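Local coordinates for protein probable amino acid aminotransferase (Mycobacterium tuberculosis, PDB 6Q1S) that is probably a pyridoxal-phosphate-dependent aminotransferase of the class IV family and binds 4'-deoxy-4'-aminopyridoxal-5'-phosphate, at residues A48-L53 with R69-V74. Numbering follows the deposited sequence.
Sequences AHLQRL and RWRRAV. With PMP (4'-deoxy-4'-aminopyridoxal-5'-phosphate), chain G.
Leu50 and Leu53 meet Trp70 where two helices, 46-59 and 67-84, pack beside the antiparallel sheet of the class IV aminotransferase fold. The short segments run obliquely to each other, and with their axes 11.5 Å apart the backbones stay separate and side-chain ends make the contact. Leu53 has CG anti to its backbone N (chi1 -178°), which carries CD2 out over one face of the indole, 4.2 Å from the centroid of the Trp70 five-membered ring and 10° off its normal, a CH-pi contact. Leucine suits both places: Leu53 offers one methyl, whereas Leu50 splits its two between neighbours, with CD2 3.8 Å from Trp70 CB and CD1 3.6 Å from Arg71 CG. Arginine suits this margin, since the CG methylene of Arg71 packs on Leu50 CD1 while its NH1 makes a salt bridge to Glu47 of helix 46-59, a second link between the two helices. The large flat indole of Trp70 takes Leu53 on one face and also touches Leu93 and Val109 of the sheet.

Arg52 serves the PMP pocket. Glu34 pairs with its NE and Arg216 O accepts from NH1, which should help fix the guanidinium. The phosphorus of PMP lies in the guanidinium plane, at its edge, and PMP O3P accepts from both terminal nitrogens: weakly from Arg52 NH1 at 3.0 Å, and from Arg52 NH2 at 2.9 Å with a bent N-H...O angle of 135°.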
ATOM      1  N   ALA B  48      21.787   8.727   6.008  1.00 27.70           N
ATOM      2  CA  ALA B  48      20.476   9.366   5.970  1.00 27.31           C
ATOM      3  C   ALA B  48      19.390   8.393   5.532  1.00 26.52           C
ATOM      4  O   ALA B  48      18.234   8.523   5.948  1.00 26.07           O
ATOM      5  CB  ALA B  48      20.508  10.581   5.045  1.00 27.71           C
ATOM      6  N   HIS B  49      19.736   7.420   4.687  1.00 26.37           N
ATOM      7  CA  HIS B  49      18.757   6.419   4.282  1.00 25.66           C
ATOM      8  C   HIS B  49      18.555   5.369   5.369  1.00 25.26           C
ATOM      9  O   HIS B  49      17.438   4.873   5.553  1.00 24.66           O
ATOM     10  CB  HIS B  49      19.193   5.761   2.971  1.00 25.69           C
ATOM     11  CG  HIS B  49      18.959   6.617   1.765  1.00 25.89           C
ATOM     12  ND1 HIS B  49      19.888   7.525   1.306  1.00 26.58           N
ATOM     13  CD2 HIS B  49      17.905   6.697   0.918  1.00 25.52           C
ATOM     14  CE1 HIS B  49      19.415   8.131   0.231  1.00 26.62           C
ATOM     15  NE2 HIS B  49      18.214   7.646  -0.025  1.00 25.99           N
ATOM     16  N   LEU B  50      19.618   5.021   6.098  1.00 25.62           N
ATOM     17  CA  LEU B  50      19.480   4.085   7.209  1.00 25.32           C
ATOM     18  C   LEU B  50      18.849   4.738   8.430  1.00 25.37           C
ATOM     19  O   LEU B  50      18.243   4.044   9.254  1.00 26.03           O
ATOM     20  CB  LEU B  50      20.839   3.493   7.579  1.00 25.78           C
ATOM     21  CG  LEU B  50      21.532   2.611   6.539  1.00 25.85           C
ATOM     22  CD1 LEU B  50      22.924   2.238   7.018  1.00 26.43           C
ATOM     23  CD2 LEU B  50      20.713   1.366   6.239  1.00 25.15           C
ATOM     24  N   GLN B  51      18.985   6.057   8.570  1.00 26.07           N
ATOM     25  CA  GLN B  51      18.293   6.757   9.648  1.00 26.34           C
ATOM     26  C   GLN B  51      16.790   6.761   9.408  1.00 25.06           C
ATOM     27  O   GLN B  51      16.002   6.487  10.321  1.00 24.73           O
ATOM     28  CB  GLN B  51      18.828   8.182   9.781  1.00 29.39           C
ATOM     29  CG  GLN B  51      20.138   8.273  10.545  1.00 34.78           C
ATOM     30  CD  GLN B  51      20.695   9.682  10.590  1.00 40.88           C
ATOM     31  OE1 GLN B  51      20.124  10.607  10.012  1.00 42.95           O
ATOM     32  NE2 GLN B  51      21.819   9.852  11.278  1.00 41.70           N
ATOM     33  N   ARG B  52      16.373   7.077   8.181  1.00 24.94           N
ATOM     34  CA  ARG B  52      14.958   7.021   7.844  1.00 24.37           C
ATOM     35  C   ARG B  52      14.444   5.587   7.844  1.00 23.76           C
ATOM     36  O   ARG B  52      13.288   5.343   8.209  1.00 23.29           O
ATOM     37  CB  ARG B  52      14.726   7.675   6.484  1.00 24.46           C
ATOM     38  CG  ARG B  52      13.281   7.707   6.036  1.00 24.08           C
ATOM     39  CD  ARG B  52      13.115   8.655   4.869  1.00 25.03           C
ATOM     40  NE  ARG B  52      13.470   8.009   3.610  1.00 25.21           N
ATOM     41  CZ  ARG B  52      13.575   8.647   2.449  1.00 25.35           C
ATOM     42  NH1 ARG B  52      13.346   9.950   2.386  1.00 25.85           N
ATOM     43  NH2 ARG B  52      13.905   7.981   1.350  1.00 24.93           N
ATOM     44  N   LEU B  53      15.283   4.631   7.437  1.00 23.78           N
ATOM     45  CA  LEU B  53      14.897   3.226   7.511  1.00 23.25           C
ATOM     46  C   LEU B  53      14.637   2.804   8.950  1.00 24.24           C
ATOM     47  O   LEU B  53      13.702   2.041   9.222  1.00 24.86           O
ATOM     48  CB  LEU B  53      15.979   2.350   6.882  1.00 23.42           C
ATOM     49  CG  LEU B  53      15.680   0.850   6.844  1.00 22.92           C
ATOM     50  CD1 LEU B  53      14.623   0.546   5.797  1.00 22.45           C
ATOM     51  CD2 LEU B  53      16.950   0.063   6.569  1.00 23.23           C
ATOM     52  N   ARG B  69      24.922  -4.380  10.266  1.00 26.55           N
ATOM     53  CA  ARG B  69      24.638  -5.442   9.306  1.00 25.70           C
ATOM     54  C   ARG B  69      24.176  -4.872   7.970  1.00 25.52           C
ATOM     55  O   ARG B  69      24.531  -5.397   6.908  1.00 25.58           O
ATOM     56  CB  ARG B  69      23.585  -6.388   9.888  1.00 25.44           C
ATOM     57  CG  ARG B  69      23.696  -7.842   9.449  1.00 25.97           C
ATOM     58  CD  ARG B  69      23.386  -8.771  10.619  1.00 25.22           C
ATOM     59  NE  ARG B  69      23.159 -10.154  10.203  1.00 24.58           N
ATOM     60  CZ  ARG B  69      21.958 -10.718  10.113  1.00 25.97           C
ATOM     61  NH1 ARG B  69      20.870 -10.019  10.412  1.00 26.71           N
ATOM     62  NH2 ARG B  69      21.843 -11.981   9.728  1.00 25.54           N
ATOM     63  N   TRP B  70      23.378  -3.802   8.003  1.00 25.32           N
ATOM     64  CA  TRP B  70      22.934  -3.168   6.764  1.00 25.20           C
ATOM     65  C   TRP B  70      24.086  -2.482   6.037  1.00 25.91           C
ATOM     66  O   TRP B  70      24.140  -2.496   4.803  1.00 25.95           O
ATOM     67  CB  TRP B  70      21.809  -2.174   7.052  1.00 24.86           C
ATOM     68  CG  TRP B  70      20.465  -2.821   7.178  1.00 24.10           C
ATOM     69  CD1 TRP B  70      19.777  -3.068   8.331  1.00 24.32           C
ATOM     70  CD2 TRP B  70      19.652  -3.324   6.111  1.00 23.62           C
ATOM     71  NE1 TRP B  70      18.581  -3.682   8.046  1.00 23.11           N
ATOM     72  CE2 TRP B  70      18.481  -3.851   6.690  1.00 23.01           C
ATOM     73  CE3 TRP B  70      19.798  -3.375   4.722  1.00 23.69           C
ATOM     74  CZ2 TRP B  70      17.464  -4.422   5.929  1.00 22.46           C
ATOM     75  CZ3 TRP B  70      18.785  -3.943   3.968  1.00 23.15           C
ATOM     76  CH2 TRP B  70      17.635  -4.459   4.574  1.00 22.55           C
ATOM     77  N   ARG B  71      25.007  -1.856   6.778  1.00 26.53           N
ATOM     78  CA  ARG B  71      26.123  -1.173   6.129  1.00 27.26           C
ATOM     79  C   ARG B  71      27.045  -2.149   5.407  1.00 28.30           C
ATOM     80  O   ARG B  71      27.674  -1.781   4.410  1.00 30.37           O
ATOM     81  CB  ARG B  71      26.921  -0.344   7.136  1.00 27.90           C
ATOM     82  CG  ARG B  71      26.229   0.934   7.583  1.00 27.83           C
ATOM     83  CD  ARG B  71      27.174   1.829   8.376  1.00 28.59           C
ATOM     84  NE  ARG B  71      27.111   1.597   9.815  1.00 28.57           N
ATOM     85  CZ  ARG B  71      26.428   2.357  10.664  1.00 28.44           C
ATOM     86  NH1 ARG B  71      25.746   3.402  10.217  1.00 28.31           N
ATOM     87  NH2 ARG B  71      26.427   2.076  11.959  1.00 28.47           N
ATOM     88  N   ARG B  72      27.165  -3.380   5.905  1.00 27.43           N
ATOM     89  CA  ARG B  72      27.997  -4.360   5.215  1.00 28.59           C
ATOM     90  C   ARG B  72      27.329  -4.846   3.934  1.00 27.22           C
ATOM     91  O   ARG B  72      27.994  -5.000   2.902  1.00 27.60           O
ATOM     92  CB  ARG B  72      28.312  -5.537   6.135  1.00 31.04           C
ATOM     93  CG  ARG B  72      29.257  -6.557   5.514  1.00 33.67           C
ATOM     94  CD  ARG B  72      29.542  -7.691   6.477  1.00 34.69           C
ATOM     95  NE  ARG B  72      28.323  -8.404   6.846  1.00 35.34           N
ATOM     96  CZ  ARG B  72      28.230  -9.233   7.880  1.00 36.22           C
ATOM     97  NH1 ARG B  72      29.286  -9.448   8.654  1.00 36.72           N
ATOM     98  NH2 ARG B  72      27.082  -9.840   8.144  1.00 36.27           N
ATOM     99  N   ALA B  73      26.020  -5.109   3.984  1.00 26.45           N
ATOM    100  CA  ALA B  73      25.315  -5.567   2.792  1.00 26.03           C
ATOM    101  C   ALA B  73      25.340  -4.514   1.689  1.00 26.29           C
ATOM    102  O   ALA B  73      25.491  -4.848   0.509  1.00 26.48           O
ATOM    103  CB  ALA B  73      23.874  -5.938   3.146  1.00 25.20           C
ATOM    104  N   VAL B  74      25.203  -3.236   2.054  1.00 26.44           N
ATOM    105  CA  VAL B  74      25.275  -2.178   1.050  1.00 26.75           C
ATOM    106  C   VAL B  74      26.696  -2.044   0.516  1.00 27.58           C
ATOM    107  O   VAL B  74      26.905  -1.820  -0.681  1.00 27.84           O
ATOM    108  CB  VAL B  74      24.726  -0.847   1.604  1.00 28.28           C
ATOM    109  CG1 VAL B  74      23.313  -1.038   2.123  1.00 27.93           C
ATOM    110  CG2 VAL B  74      25.616  -0.270   2.685  1.00 30.16           C
TER
HETATM  111  N1  PMP G 301       8.122  11.255  -1.250  1.00 23.88           N
HETATM  112  C2  PMP G 301       7.805   9.972  -1.546  1.00 23.40           C
HETATM  113  C2A PMP G 301       6.389   9.487  -1.373  1.00 22.89           C
HETATM  114  C3  PMP G 301       8.849   9.039  -2.041  1.00 23.42           C
HETATM  115  O3  PMP G 301       8.555   7.745  -2.345  1.00 22.97           O
HETATM  116  C4  PMP G 301      10.222   9.570  -2.192  1.00 23.99           C
HETATM  117  C4A PMP G 301      11.353   8.701  -2.689  1.00 26.07           C
HETATM  118  N4A PMP G 301      11.054   8.241  -4.056  1.00 26.70           N
HETATM  119  C5  PMP G 301      10.438  10.992  -1.835  1.00 24.48           C
HETATM  120  C6  PMP G 301       9.364  11.753  -1.380  1.00 24.39           C
HETATM  121  C5A PMP G 301      11.815  11.606  -1.961  1.00 27.03           C
HETATM  122  O4P PMP G 301      12.695  11.000  -1.016  1.00 28.54           O
HETATM  123  P   PMP G 301      14.264  10.842  -1.340  1.00 29.28           P
HETATM  124  O1P PMP G 301      14.413   9.988  -2.576  1.00 29.28           O
HETATM  125  O2P PMP G 301      14.853  12.213  -1.577  1.00 32.23           O
HETATM  126  O3P PMP G 301      14.947  10.179  -0.169  1.00 27.02           O